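Side-chain contacts in putative oxidoreductase (Yersinia pestis, PDB 3KUX), which is a putative oxidoreductase that probably uses a nicotinamide adenine dinucleotide cofactor, held by its Rossmann-fold domain, to oxidise or reduce a substrate not yet identified: residues A[130-135]-A[239-244]; A[20-25]-A[122-127]; A[83-88]-A[111-116]. One frame throughout, in Å; residues are numbered along the deposited sequence.

Overall arrangement
The three contacts run from the Rossmann domain into the C-terminal alpha/beta domain. Interaction 3 pairs two neighbouring helices of the Rossmann domain and is nested within the chain loop that interaction 2 closes; their centres lie about 19 Å apart and their nearest atoms about 7 Å. Interaction 2 sets helix 17-28 against the chain leaving the last parallel strand. That chain runs on into helix 131-142, which interaction 1 seats near the large mixed sheet. Interactions 1 and 2, with centres about 20 Å apart, touch where Phe133 CB lies 3.9 Å from Arg127 O. Interactions 1 and 3, about 35 Å apart between centres, lie on opposite sides of the chain's centre.

Interaction 1 of 3, residues A[130-135]-A[239-244]; sequences DSDFLT and ARYIVH
Tyr241 reaches from the strand to the start of helix 131-142 and packs against Asp132 and Phe133. Its CE2 atom lies 3.5 Å from Asp132 CB, and the backbone of the helix, Asp132 C and Phe133 N, meets the rim of the ring in its own plane. Beyond the rim, Tyr241 OH sits 3.5 Å from Phe133 CB and near the plane of the phenyl ring, at its edge. The same hydroxyl is 3.4 Å from Asp132 OD1 and has a weak hydrogen bond to Gln187 of helix 176-192.

The charged part of the contact is loose. Asp132 OD2 and Arg240 NE form a long salt bridge of 3.7 Å, with the carboxylate and guanidinium planes nearly perpendicular at 86°. Asp132 CG stands between its own backbone N and carbonyl carbon (chi1 41°), which brings OD1 within 2.7 Å of Phe133 N in a weak bond and leaves OD2 facing the arginine, 3.5 Å from Arg240 CG. The Arg240 chain bends at chi2 (76°), and its CG lies 4.1 Å above the centre of the Tyr241 ring. The guanidinium is held chiefly elsewhere: NH1 bonds to Ser153 OG, and Phe155 makes a cation-pi contact.

Arg240 and Tyr241 both face Lys252 of the neighbouring antiparallel strand, a classic beta bulge. Here the bulge places two consecutive side chains toward the helix, and the whole is a buried packing of helix 131-142 on the mixed sheet, whose strand 241-245 belongs to the C-terminal alpha/beta domain of this oxidoreductase family.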
ATOM      1  N   ASP A 130      -5.487  -6.337   1.136  1.00 10.64           N
ATOM      2  CA  ASP A 130      -6.735  -6.000   1.804  1.00  8.91           C
ATOM      3  C   ASP A 130      -7.775  -7.066   1.501  1.00 10.66           C
ATOM      4  O   ASP A 130      -7.801  -7.629   0.401  1.00 12.74           O
ATOM      5  CB  ASP A 130      -7.255  -4.657   1.306  1.00  9.82           C
ATOM      6  CG  ASP A 130      -6.760  -3.488   2.134  1.00 14.99           C
ATOM      7  OD1 ASP A 130      -6.020  -3.718   3.114  1.00 17.43           O
ATOM      8  OD2 ASP A 130      -7.121  -2.334   1.804  1.00 16.74           O
ATOM      9  N   SER A 131      -8.642  -7.337   2.472  1.00 10.06           N
ATOM     10  CA  SER A 131      -9.691  -8.335   2.301  1.00  7.94           C
ATOM     11  C   SER A 131     -10.526  -8.062   1.052  1.00  8.61           C
ATOM     12  O   SER A 131     -10.775  -8.963   0.249  1.00 10.02           O
ATOM     13  CB  SER A 131     -10.593  -8.354   3.528  1.00  7.83           C
ATOM     14  OG  SER A 131     -11.131  -7.065   3.759  1.00  7.35           O
ATOM     15  N   ASP A 132     -10.962  -6.822   0.881  1.00  7.31           N
ATOM     16  CA  ASP A 132     -11.838  -6.513  -0.237  1.00  9.37           C
ATOM     17  C   ASP A 132     -11.141  -6.733  -1.584  1.00  9.08           C
ATOM     18  O   ASP A 132     -11.709  -7.335  -2.500  1.00  9.14           O
ATOM     19  CB  ASP A 132     -12.438  -5.100  -0.113  1.00  9.80           C
ATOM     20  CG  ASP A 132     -11.431  -4.063   0.371  1.00 11.85           C
ATOM     21  OD1 ASP A 132     -10.289  -4.050  -0.140  1.00 15.08           O
ATOM     22  OD2 ASP A 132     -11.790  -3.250   1.255  1.00  8.47           O
ATOM     23  N   PHE A 133      -9.904  -6.270  -1.695  1.00  8.58           N
ATOM     24  CA  PHE A 133      -9.164  -6.381  -2.945  1.00  7.83           C
ATOM     25  C   PHE A 133      -8.917  -7.840  -3.346  1.00  9.97           C
ATOM     26  O   PHE A 133      -9.161  -8.233  -4.491  1.00  9.64           O
ATOM     27  CB  PHE A 133      -7.844  -5.616  -2.848  1.00  7.13           C
ATOM     28  CG  PHE A 133      -7.089  -5.545  -4.143  1.00  8.40           C
ATOM     29  CD1 PHE A 133      -7.568  -4.781  -5.196  1.00  6.96           C
ATOM     30  CD2 PHE A 133      -5.896  -6.240  -4.306  1.00  6.46           C
ATOM     31  CE1 PHE A 133      -6.874  -4.714  -6.393  1.00 14.83           C
ATOM     32  CE2 PHE A 133      -5.197  -6.176  -5.496  1.00  7.17           C
ATOM     33  CZ  PHE A 133      -5.685  -5.413  -6.544  1.00 13.13           C
ATOM     34  N   LEU A 134      -8.428  -8.646  -2.407  1.00  9.43           N
ATOM     35  CA  LEU A 134      -8.229 -10.060  -2.690  1.00  8.82           C
ATOM     36  C   LEU A 134      -9.523 -10.657  -3.241  1.00  8.60           C
ATOM     37  O   LEU A 134      -9.531 -11.288  -4.306  1.00  9.02           O
ATOM     38  CB  LEU A 134      -7.779 -10.811  -1.433  1.00  8.47           C
ATOM     39  CG  LEU A 134      -6.367 -10.473  -0.942  1.00  8.46           C
ATOM     40  CD1 LEU A 134      -6.105 -11.037   0.452  1.00  2.08           C
ATOM     41  CD2 LEU A 134      -5.320 -10.954  -1.933  1.00  2.00           C
ATOM     42  N   THR A 135     -10.616 -10.440  -2.517  1.00  7.03           N
ATOM     43  CA  THR A 135     -11.911 -10.981  -2.904  1.00  5.84           C
ATOM     44  C   THR A 135     -12.239 -10.601  -4.335  1.00  6.18           C
ATOM     45  O   THR A 135     -12.671 -11.438  -5.133  1.00  6.09           O
ATOM     46  CB  THR A 135     -13.021 -10.456  -1.996  1.00  4.74           C
ATOM     47  OG1 THR A 135     -12.721 -10.801  -0.638  1.00  5.85           O
ATOM     48  CG2 THR A 135     -14.352 -11.062  -2.394  1.00  2.00           C
ATOM     49  N   ALA A 239     -19.872   3.117  -0.335  1.00  7.90           N
ATOM     50  CA  ALA A 239     -19.292   1.851  -0.800  1.00  6.31           C
ATOM     51  C   ALA A 239     -17.785   1.939  -0.921  1.00  5.82           C
ATOM     52  O   ALA A 239     -17.253   2.977  -1.303  1.00  7.40           O
ATOM     53  CB  ALA A 239     -19.892   1.451  -2.131  1.00  5.59           C
ATOM     54  N   ARG A 240     -17.099   0.849  -0.591  1.00  4.92           N
ATOM     55  CA  ARG A 240     -15.661   0.760  -0.806  1.00  4.56           C
ATOM     56  C   ARG A 240     -15.420   0.528  -2.295  1.00  4.97           C
ATOM     57  O   ARG A 240     -14.698   1.291  -2.944  1.00  6.66           O
ATOM     58  CB  ARG A 240     -15.056  -0.370   0.035  1.00  4.90           C
ATOM     59  CG  ARG A 240     -13.609  -0.735  -0.307  1.00  5.56           C
ATOM     60  CD  ARG A 240     -12.599   0.282   0.233  1.00  2.60           C
ATOM     61  NE  ARG A 240     -11.266   0.039  -0.317  1.00  2.00           N
ATOM     62  CZ  ARG A 240     -10.773   0.644  -1.397  1.00  2.00           C
ATOM     63  NH1 ARG A 240     -11.487   1.550  -2.049  1.00  2.00           N
ATOM     64  NH2 ARG A 240      -9.558   0.341  -1.829  1.00  6.73           N
ATOM     65  N   TYR A 241     -16.051  -0.516  -2.831  1.00  2.55           N
ATOM     66  CA  TYR A 241     -15.986  -0.822  -4.253  1.00  2.00           C
ATOM     67  C   TYR A 241     -17.374  -0.866  -4.878  1.00  3.02           C
ATOM     68  O   TYR A 241     -18.327  -1.366  -4.275  1.00  3.19           O
ATOM     69  CB  TYR A 241     -15.350  -2.191  -4.498  1.00  3.05           C
ATOM     70  CG  TYR A 241     -13.884  -2.332  -4.158  1.00  4.80           C
ATOM     71  CD1 TYR A 241     -12.982  -1.305  -4.405  1.00  5.47           C
ATOM     72  CD2 TYR A 241     -13.395  -3.522  -3.634  1.00  5.32           C
ATOM     73  CE1 TYR A 241     -11.640  -1.449  -4.104  1.00  6.79           C
ATOM     74  CE2 TYR A 241     -12.056  -3.679  -3.334  1.00  6.25           C
ATOM     75  CZ  TYR A 241     -11.185  -2.642  -3.571  1.00  7.05           C
ATOM     76  OH  TYR A 241      -9.857  -2.802  -3.270  1.00  2.00           O
ATOM     77  N   ILE A 242     -17.467  -0.367  -6.105  1.00  3.66           N
ATOM     78  CA  ILE A 242     -18.638  -0.552  -6.951  1.00  2.68           C
ATOM     79  C   ILE A 242     -18.129  -1.008  -8.313  1.00  4.50           C
ATOM     80  O   ILE A 242     -17.381  -0.285  -8.971  1.00  8.01           O
ATOM     81  CB  ILE A 242     -19.425   0.756  -7.118  1.00  2.76           C
ATOM     82  CG1 ILE A 242     -20.078   1.155  -5.793  1.00  2.00           C
ATOM     83  CG2 ILE A 242     -20.474   0.615  -8.216  1.00  2.00           C
ATOM     84  CD1 ILE A 242     -20.632   2.553  -5.788  1.00  2.00           C
ATOM     85  N   VAL A 243     -18.514  -2.206  -8.733  1.00  4.02           N
ATOM     86  CA  VAL A 243     -17.978  -2.773  -9.965  1.00  3.98           C
ATOM     87  C   VAL A 243     -19.098  -3.246 -10.881  1.00  5.25           C
ATOM     88  O   VAL A 243     -19.905  -4.087 -10.495  1.00  7.46           O
ATOM     89  CB  VAL A 243     -17.043  -3.958  -9.661  1.00  2.98           C
ATOM     90  CG1 VAL A 243     -16.312  -4.395 -10.909  1.00  2.98           C
ATOM     91  CG2 VAL A 243     -16.057  -3.588  -8.569  1.00  2.16           C
ATOM     92  N   HIS A 244     -19.148  -2.708 -12.095  1.00  6.05           N
ATOM     93  CA  HIS A 244     -20.177  -3.105 -13.055  1.00  6.72           C
ATOM     94  C   HIS A 244     -19.596  -3.879 -14.230  1.00  7.56           C
ATOM     95  O   HIS A 244     -18.618  -3.455 -14.849  1.00  8.61           O
ATOM     96  CB  HIS A 244     -20.954  -1.889 -13.577  1.00  5.82           C
ATOM     97  CG  HIS A 244     -21.713  -1.150 -12.517  1.00  6.15           C
ATOM     98  ND1 HIS A 244     -22.559  -1.780 -11.628  1.00  2.00           N
ATOM     99  CD2 HIS A 244     -21.758   0.169 -12.210  1.00  2.00           C
ATOM    100  CE1 HIS A 244     -23.084  -0.880 -10.813  1.00  5.68           C
ATOM    101  NE2 HIS A 244     -22.615   0.309 -11.147  1.00  3.74           N
TER

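Interaction 2 of 3, residues A[20-25]-A[122-127]; sequences KTFHAP and SVFHNR
Phe124 is clasped on both faces, by His23 from helix 17-28 and by the CB of nearby Asn126. His23 CE1 stands over one face, offset toward the rim and 3.7 Å from Phe124 CD2, while Asn126 CB closes on the other. The histidine presents its edge, with the ring planes at 57° and the centroids 4.7 Å apart. Phe124 in turn directs its own edge at the face of Phe22 in an offset edge-to-face pair, looser at 6.0 Å between centroids. The three rings thus form an aromatic cluster in which Phe124 takes part in both pairs.

Phe124 CG lies opposite its backbone N (chi1 -172°), which extends the ring across to the helix. There its CE2 comes 4.1 Å from Phe22 CB. Phe124 and His125 are each the centre of an inverse gamma turn, where the chain leaves strand 121-123, the edge strand of the parallel Rossmann sheet, while helix 17-28 follows the sheet's first strand. Both nitrogens of His23 are satisfied outside these segments, NE2 by Asp97 OD2 and ND1 by Tyr306 OH. Bonds at both nitrogens restrain the rotation of the imidazole, and CE1, the carbon between them, is the atom that meets Phe124. Toward the far end of the contact, Asn126 ND2 approaches Phe22 CE1 at 4.1 Å, the amide and ring planes 54° apart.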
ATOM      1  N   LYS A  20       5.720   0.755  14.336  1.00 20.18           N
ATOM      2  CA  LYS A  20       4.938   0.293  15.465  1.00 19.52           C
ATOM      3  C   LYS A  20       3.733  -0.524  15.006  1.00 17.96           C
ATOM      4  O   LYS A  20       3.454  -1.600  15.540  1.00 18.30           O
ATOM      5  CB  LYS A  20       4.488   1.520  16.265  1.00 20.55           C
ATOM      6  CG  LYS A  20       3.202   1.368  17.055  1.00 27.62           C
ATOM      7  CD  LYS A  20       3.454   1.421  18.557  1.00 33.97           C
ATOM      8  CE  LYS A  20       2.175   1.768  19.313  1.00 37.76           C
ATOM      9  NZ  LYS A  20       1.068   0.802  19.020  1.00 38.55           N
ATOM     10  N   THR A  21       3.031  -0.016  13.999  1.00 15.90           N
ATOM     11  CA  THR A  21       1.755  -0.587  13.590  1.00 14.28           C
ATOM     12  C   THR A  21       1.886  -1.734  12.587  1.00 14.48           C
ATOM     13  O   THR A  21       1.216  -2.755  12.712  1.00 15.26           O
ATOM     14  CB  THR A  21       0.823   0.500  13.016  1.00 14.12           C
ATOM     15  OG1 THR A  21       0.641   1.534  13.990  1.00 14.84           O
ATOM     16  CG2 THR A  21      -0.529  -0.083  12.660  1.00 12.78           C
ATOM     17  N   PHE A  22       2.751  -1.572  11.595  1.00 15.18           N
ATOM     18  CA  PHE A  22       2.850  -2.560  10.529  1.00 15.60           C
ATOM     19  C   PHE A  22       4.136  -3.366  10.577  1.00 17.62           C
ATOM     20  O   PHE A  22       4.122  -4.571  10.829  1.00 20.94           O
ATOM     21  CB  PHE A  22       2.739  -1.886   9.162  1.00 15.69           C
ATOM     22  CG  PHE A  22       1.421  -1.210   8.921  1.00 16.96           C
ATOM     23  CD1 PHE A  22       0.302  -1.950   8.564  1.00 15.61           C
ATOM     24  CD2 PHE A  22       1.298   0.166   9.043  1.00 11.88           C
ATOM     25  CE1 PHE A  22      -0.918  -1.329   8.336  1.00 11.86           C
ATOM     26  CE2 PHE A  22       0.079   0.792   8.821  1.00 13.76           C
ATOM     27  CZ  PHE A  22      -1.030   0.042   8.467  1.00  9.98           C
ATOM     28  N   HIS A  23       5.251  -2.696  10.331  1.00 18.41           N
ATOM     29  CA  HIS A  23       6.513  -3.386  10.086  1.00 19.94           C
ATOM     30  C   HIS A  23       6.989  -4.305  11.211  1.00 19.70           C
ATOM     31  O   HIS A  23       7.319  -5.466  10.969  1.00 18.33           O
ATOM     32  CB  HIS A  23       7.571  -2.381   9.654  1.00 19.42           C
ATOM     33  CG  HIS A  23       7.125  -1.537   8.504  1.00 20.92           C
ATOM     34  ND1 HIS A  23       6.926  -2.054   7.243  1.00 19.54           N
ATOM     35  CD2 HIS A  23       6.788  -0.227   8.432  1.00 22.81           C
ATOM     36  CE1 HIS A  23       6.511  -1.093   6.436  1.00 21.41           C
ATOM     37  NE2 HIS A  23       6.419   0.025   7.132  1.00 20.59           N
ATOM     38  N   ALA A  24       7.022  -3.798  12.438  1.00 19.92           N
ATOM     39  CA  ALA A  24       7.443  -4.634  13.560  1.00 20.23           C
ATOM     40  C   ALA A  24       6.540  -5.860  13.687  1.00 19.13           C
ATOM     41  O   ALA A  24       6.991  -6.987  13.509  1.00 19.86           O
ATOM     42  CB  ALA A  24       7.470  -3.837  14.860  1.00 18.50           C
ATOM     43  N   PRO A  25       5.251  -5.638  13.979  1.00 18.36           N
ATOM     44  CA  PRO A  25       4.321  -6.737  14.202  1.00 17.29           C
ATOM     45  C   PRO A  25       4.326  -7.747  13.065  1.00 17.33           C
ATOM     46  O   PRO A  25       4.223  -8.944  13.313  1.00 18.92           O
ATOM     47  CB  PRO A  25       2.964  -6.035  14.267  1.00 16.86           C
ATOM     48  CG  PRO A  25       3.277  -4.652  14.699  1.00 18.61           C
ATOM     49  CD  PRO A  25       4.593  -4.324  14.075  1.00 18.52           C
ATOM     50  N   SER A 122      12.101  -3.137  -2.768  1.00 15.10           N
ATOM     51  CA  SER A 122      10.647  -3.273  -2.854  1.00 13.44           C
ATOM     52  C   SER A 122       9.922  -2.198  -2.043  1.00 13.13           C
ATOM     53  O   SER A 122      10.472  -1.657  -1.086  1.00 13.92           O
ATOM     54  CB  SER A 122      10.213  -4.673  -2.396  1.00 13.57           C
ATOM     55  OG  SER A 122       8.801  -4.802  -2.367  1.00  8.12           O
ATOM     56  N   VAL A 123       8.687  -1.897  -2.435  1.00 11.06           N
ATOM     57  CA  VAL A 123       7.878  -0.894  -1.746  1.00  9.78           C
ATOM     58  C   VAL A 123       6.655  -1.525  -1.075  1.00 10.97           C
ATOM     59  O   VAL A 123       6.104  -2.517  -1.557  1.00 13.43           O
ATOM     60  CB  VAL A 123       7.428   0.221  -2.705  1.00 10.06           C
ATOM     61  CG1 VAL A 123       6.578   1.257  -1.973  1.00  6.79           C
ATOM     62  CG2 VAL A 123       8.639   0.875  -3.348  1.00 10.22           C
ATOM     63  N   PHE A 124       6.230  -0.936   0.035  1.00  9.20           N
ATOM     64  CA  PHE A 124       5.197  -1.527   0.870  1.00  7.25           C
ATOM     65  C   PHE A 124       3.787  -1.145   0.425  1.00  9.74           C
ATOM     66  O   PHE A 124       3.107  -0.364   1.087  1.00 11.50           O
ATOM     67  CB  PHE A 124       5.424  -1.117   2.324  1.00  7.02           C
ATOM     68  CG  PHE A 124       4.539  -1.822   3.307  1.00  4.05           C
ATOM     69  CD1 PHE A 124       4.585  -3.205   3.440  1.00  2.00           C
ATOM     70  CD2 PHE A 124       3.676  -1.102   4.117  1.00  2.00           C
ATOM     71  CE1 PHE A 124       3.774  -3.861   4.354  1.00  2.00           C
ATOM     72  CE2 PHE A 124       2.864  -1.748   5.037  1.00  5.18           C
ATOM     73  CZ  PHE A 124       2.914  -3.134   5.156  1.00  4.01           C
ATOM     74  N   HIS A 125       3.350  -1.694  -0.703  1.00 10.02           N
ATOM     75  CA  HIS A 125       1.957  -1.583  -1.097  1.00  9.81           C
ATOM     76  C   HIS A 125       1.166  -2.717  -0.450  1.00  9.70           C
ATOM     77  O   HIS A 125       0.751  -3.664  -1.121  1.00  8.92           O
ATOM     78  CB  HIS A 125       1.815  -1.624  -2.618  1.00  9.97           C
ATOM     79  CG  HIS A 125       2.176  -0.338  -3.290  1.00 11.55           C
ATOM     80  ND1 HIS A 125       1.494   0.838  -3.060  1.00 17.68           N
ATOM     81  CD2 HIS A 125       3.146  -0.040  -4.187  1.00 11.25           C
ATOM     82  CE1 HIS A 125       2.031   1.806  -3.780  1.00 14.59           C
ATOM     83  NE2 HIS A 125       3.038   1.300  -4.471  1.00 15.35           N
ATOM     84  N   ASN A 126       0.969  -2.613   0.863  1.00  7.75           N
ATOM     85  CA  ASN A 126       0.314  -3.667   1.630  1.00  6.24           C
ATOM     86  C   ASN A 126      -1.142  -3.915   1.235  1.00  7.32           C
ATOM     87  O   ASN A 126      -1.669  -5.013   1.441  1.00  7.14           O
ATOM     88  CB  ASN A 126       0.398  -3.370   3.127  1.00  3.62           C
ATOM     89  CG  ASN A 126      -0.270  -2.054   3.499  1.00  9.51           C
ATOM     90  OD1 ASN A 126       0.136  -0.982   3.040  1.00  9.60           O
ATOM     91  ND2 ASN A 126      -1.297  -2.129   4.341  1.00  7.20           N
ATOM     92  N   ARG A 127      -1.794  -2.905   0.668  1.00  7.62           N
ATOM     93  CA  ARG A 127      -3.221  -3.030   0.388  1.00 10.00           C
ATOM     94  C   ARG A 127      -3.527  -3.927  -0.804  1.00 12.14           C
ATOM     95  O   ARG A 127      -4.693  -4.147  -1.131  1.00 14.83           O
ATOM     96  CB  ARG A 127      -3.895  -1.665   0.242  1.00 11.17           C
ATOM     97  CG  ARG A 127      -3.928  -0.884   1.546  1.00 11.17           C
ATOM     98  CD  ARG A 127      -5.071   0.102   1.601  1.00  4.69           C
ATOM     99  NE  ARG A 127      -5.070   0.795   2.886  1.00 14.11           N
ATOM    100  CZ  ARG A 127      -5.882   0.510   3.898  1.00 12.06           C
ATOM    101  NH1 ARG A 127      -6.788  -0.450   3.780  1.00 18.25           N
ATOM    102  NH2 ARG A 127      -5.794   1.195   5.029  1.00 12.98           N
TER

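Interaction 3 of 3, residues A[83-88]-A[111-116]; sequences LAQSAL and KEHADD
Gln85 OE1 accepts a hydrogen bond of 3.1 Å from His113 ND1, linking the side chains of two neighbouring helices. The bond is fairly straight, with an N-H...O angle of 158°, and the oxygen lies almost in the imidazole plane. On the glutamine side, ND1 stands above the amide's carbonyl plane, away from either lone-pair direction. Gln85 gets there by folding at chi2 (-82°), which brings OE1 round to the edge of the ring. With ND1 as donor, the bond is consistent with a proton on that nitrogen and would restrain the ring's rotation.

The rest of the contact is apolar. Leu88 CB packs over one face of the imidazole in a CH-pi contact, 3.7 Å from the ring centroid and closest to His113 CE1 at 3.4 Å. His113 CG is anti to the backbone N, and the ring therefore projects across the groove, where Gln85 meets its edge and Leu88 its face. Both leucine methyls, CD1 and CD2, rest on Ala114 CB, at 3.5 Å and 3.6 Å. The small alanine admits the leucine tip close to the helix backbone, and Leu88 CA and Ala114 CA are 6.1 Å apart.

The two short helical segments run almost parallel, at 10° and with their axes 10.2 Å apart, as expected of successive helices on one side of a parallel sheet built of beta-alpha-beta crossovers. Leu110 extends the seam along helix 104-116, and Val94 of strand 93-96, which lies between the helices in sequence, packs beneath Ala87 and Leu88.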
ATOM      1  N   LEU A  83      18.800   7.297   3.238  1.00 24.10           N
ATOM      2  CA  LEU A  83      18.839   6.022   3.949  1.00 24.00           C
ATOM      3  C   LEU A  83      18.855   4.842   2.985  1.00 24.46           C
ATOM      4  O   LEU A  83      19.647   3.910   3.144  1.00 24.79           O
ATOM      5  CB  LEU A  83      17.653   5.900   4.908  1.00 23.92           C
ATOM      6  CG  LEU A  83      17.558   6.955   6.015  1.00 22.74           C
ATOM      7  CD1 LEU A  83      16.333   6.709   6.881  1.00 23.43           C
ATOM      8  CD2 LEU A  83      18.821   6.975   6.863  1.00 15.86           C
ATOM      9  N   ALA A  84      17.979   4.885   1.986  1.00 23.56           N
ATOM     10  CA  ALA A  84      17.930   3.841   0.972  1.00 24.12           C
ATOM     11  C   ALA A  84      19.290   3.655   0.300  1.00 24.85           C
ATOM     12  O   ALA A  84      19.808   2.542   0.234  1.00 25.08           O
ATOM     13  CB  ALA A  84      16.855   4.146  -0.058  1.00 23.48           C
ATOM     14  N   GLN A  85      19.869   4.744  -0.196  1.00 26.03           N
ATOM     15  CA  GLN A  85      21.190   4.678  -0.812  1.00 27.82           C
ATOM     16  C   GLN A  85      22.197   4.053   0.142  1.00 27.85           C
ATOM     17  O   GLN A  85      22.837   3.054  -0.183  1.00 27.95           O
ATOM     18  CB  GLN A  85      21.663   6.068  -1.239  1.00 27.78           C
ATOM     19  CG  GLN A  85      21.044   6.556  -2.538  1.00 34.18           C
ATOM     20  CD  GLN A  85      21.749   6.011  -3.766  1.00 39.42           C
ATOM     21  OE1 GLN A  85      21.138   5.350  -4.609  1.00 42.17           O
ATOM     22  NE2 GLN A  85      23.042   6.286  -3.875  1.00 40.12           N
ATOM     23  N   SER A  86      22.332   4.646   1.324  1.00 28.32           N
ATOM     24  CA  SER A  86      23.251   4.129   2.327  1.00 28.76           C
ATOM     25  C   SER A  86      23.078   2.620   2.484  1.00 30.03           C
ATOM     26  O   SER A  86      24.056   1.878   2.582  1.00 30.24           O
ATOM     27  CB  SER A  86      23.031   4.826   3.673  1.00 28.99           C
ATOM     28  OG  SER A  86      23.376   6.199   3.616  1.00 22.08           O
ATOM     29  N   ALA A  87      21.824   2.176   2.499  1.00 30.78           N
ATOM     30  CA  ALA A  87      21.504   0.766   2.715  1.00 31.77           C
ATOM     31  C   ALA A  87      21.984  -0.116   1.568  1.00 31.92           C
ATOM     32  O   ALA A  87      22.616  -1.151   1.791  1.00 33.19           O
ATOM     33  CB  ALA A  87      20.012   0.589   2.933  1.00 31.35           C
ATOM     34  N   LEU A  88      21.674   0.292   0.344  1.00 31.67           N
ATOM     35  CA  LEU A  88      22.107  -0.444  -0.836  1.00 31.16           C
ATOM     36  C   LEU A  88      23.625  -0.440  -0.937  1.00 31.64           C
ATOM     37  O   LEU A  88      24.229  -1.418  -1.377  1.00 32.27           O
ATOM     38  CB  LEU A  88      21.492   0.155  -2.101  1.00 30.61           C
ATOM     39  CG  LEU A  88      19.984  -0.027  -2.281  1.00 26.18           C
ATOM     40  CD1 LEU A  88      19.503   0.744  -3.499  1.00 25.81           C
ATOM     41  CD2 LEU A  88      19.639  -1.498  -2.401  1.00 20.51           C
ATOM     42  N   LYS A 111      16.282   2.161  -8.034  1.00 25.27           N
ATOM     43  CA  LYS A 111      15.931   1.044  -8.903  1.00 26.83           C
ATOM     44  C   LYS A 111      17.156   0.518  -9.650  1.00 29.00           C
ATOM     45  O   LYS A 111      17.300  -0.692  -9.848  1.00 29.87           O
ATOM     46  CB  LYS A 111      14.841   1.476  -9.890  1.00 27.25           C
ATOM     47  CG  LYS A 111      14.698   0.603 -11.131  1.00 30.55           C
ATOM     48  CD  LYS A 111      14.169  -0.782 -10.786  1.00 38.03           C
ATOM     49  CE  LYS A 111      14.039  -1.663 -12.027  1.00 41.35           C
ATOM     50  NZ  LYS A 111      15.360  -2.110 -12.557  1.00 38.91           N
ATOM     51  N   GLU A 112      18.036   1.430 -10.058  1.00 29.76           N
ATOM     52  CA  GLU A 112      19.246   1.067 -10.788  1.00 31.22           C
ATOM     53  C   GLU A 112      20.357   0.613  -9.846  1.00 31.38           C
ATOM     54  O   GLU A 112      20.938  -0.460 -10.018  1.00 31.05           O
ATOM     55  CB  GLU A 112      19.744   2.251 -11.614  1.00 32.03           C
ATOM     56  CG  GLU A 112      18.798   2.708 -12.707  1.00 36.62           C
ATOM     57  CD  GLU A 112      19.306   3.948 -13.420  1.00 43.62           C
ATOM     58  OE1 GLU A 112      20.511   4.255 -13.292  1.00 42.15           O
ATOM     59  OE2 GLU A 112      18.503   4.618 -14.105  1.00 49.75           O
ATOM     60  N   HIS A 113      20.659   1.447  -8.859  1.00 31.11           N
ATOM     61  CA  HIS A 113      21.695   1.138  -7.886  1.00 31.11           C
ATOM     62  C   HIS A 113      21.438  -0.231  -7.257  1.00 32.00           C
ATOM     63  O   HIS A 113      22.363  -1.020  -7.061  1.00 31.54           O
ATOM     64  CB  HIS A 113      21.753   2.246  -6.829  1.00 30.71           C
ATOM     65  CG  HIS A 113      22.692   1.966  -5.698  1.00 32.63           C
ATOM     66  ND1 HIS A 113      22.692   2.707  -4.535  1.00 34.87           N
ATOM     67  CD2 HIS A 113      23.647   1.019  -5.540  1.00 34.40           C
ATOM     68  CE1 HIS A 113      23.616   2.238  -3.716  1.00 33.79           C
ATOM     69  NE2 HIS A 113      24.208   1.212  -4.300  1.00 33.72           N
ATOM     70  N   ALA A 114      20.172  -0.514  -6.965  1.00 33.24           N
ATOM     71  CA  ALA A 114      19.784  -1.782  -6.354  1.00 33.30           C
ATOM     72  C   ALA A 114      19.848  -2.931  -7.353  1.00 34.01           C
ATOM     73  O   ALA A 114      20.006  -4.089  -6.973  1.00 33.20           O
ATOM     74  CB  ALA A 114      18.392  -1.678  -5.764  1.00 31.91           C
ATOM     75  N   ASP A 115      19.722  -2.608  -8.632  1.00 35.43           N
ATOM     76  CA  ASP A 115      19.717  -3.631  -9.660  1.00 38.30           C
ATOM     77  C   ASP A 115      21.141  -4.015 -10.059  1.00 38.84           C
ATOM     78  O   ASP A 115      21.416  -5.172 -10.387  1.00 38.88           O
ATOM     79  CB  ASP A 115      18.924  -3.158 -10.875  1.00 39.36           C
ATOM     80  CG  ASP A 115      18.152  -4.280 -11.537  1.00 45.03           C
ATOM     81  OD1 ASP A 115      18.766  -5.323 -11.855  1.00 47.58           O
ATOM     82  OD2 ASP A 115      16.929  -4.115 -11.734  1.00 51.60           O
ATOM     83  N   ASP A 116      22.044  -3.041 -10.025  1.00 38.59           N
ATOM     84  CA  ASP A 116      23.444  -3.291 -10.340  1.00 38.63           C
ATOM     85  C   ASP A 116      24.116  -4.058  -9.204  1.00 37.37           C
ATOM     86  O   ASP A 116      25.011  -4.872  -9.435  1.00 36.57           O
ATOM     87  CB  ASP A 116      24.189  -1.975 -10.592  1.00 40.05           C
ATOM     88  CG  ASP A 116      23.562  -1.149 -11.705  1.00 44.80           C
ATOM     89  OD1 ASP A 116      22.664  -1.670 -12.401  1.00 51.14           O
ATOM     90  OD2 ASP A 116      23.966   0.021 -11.883  1.00 46.33           O
TER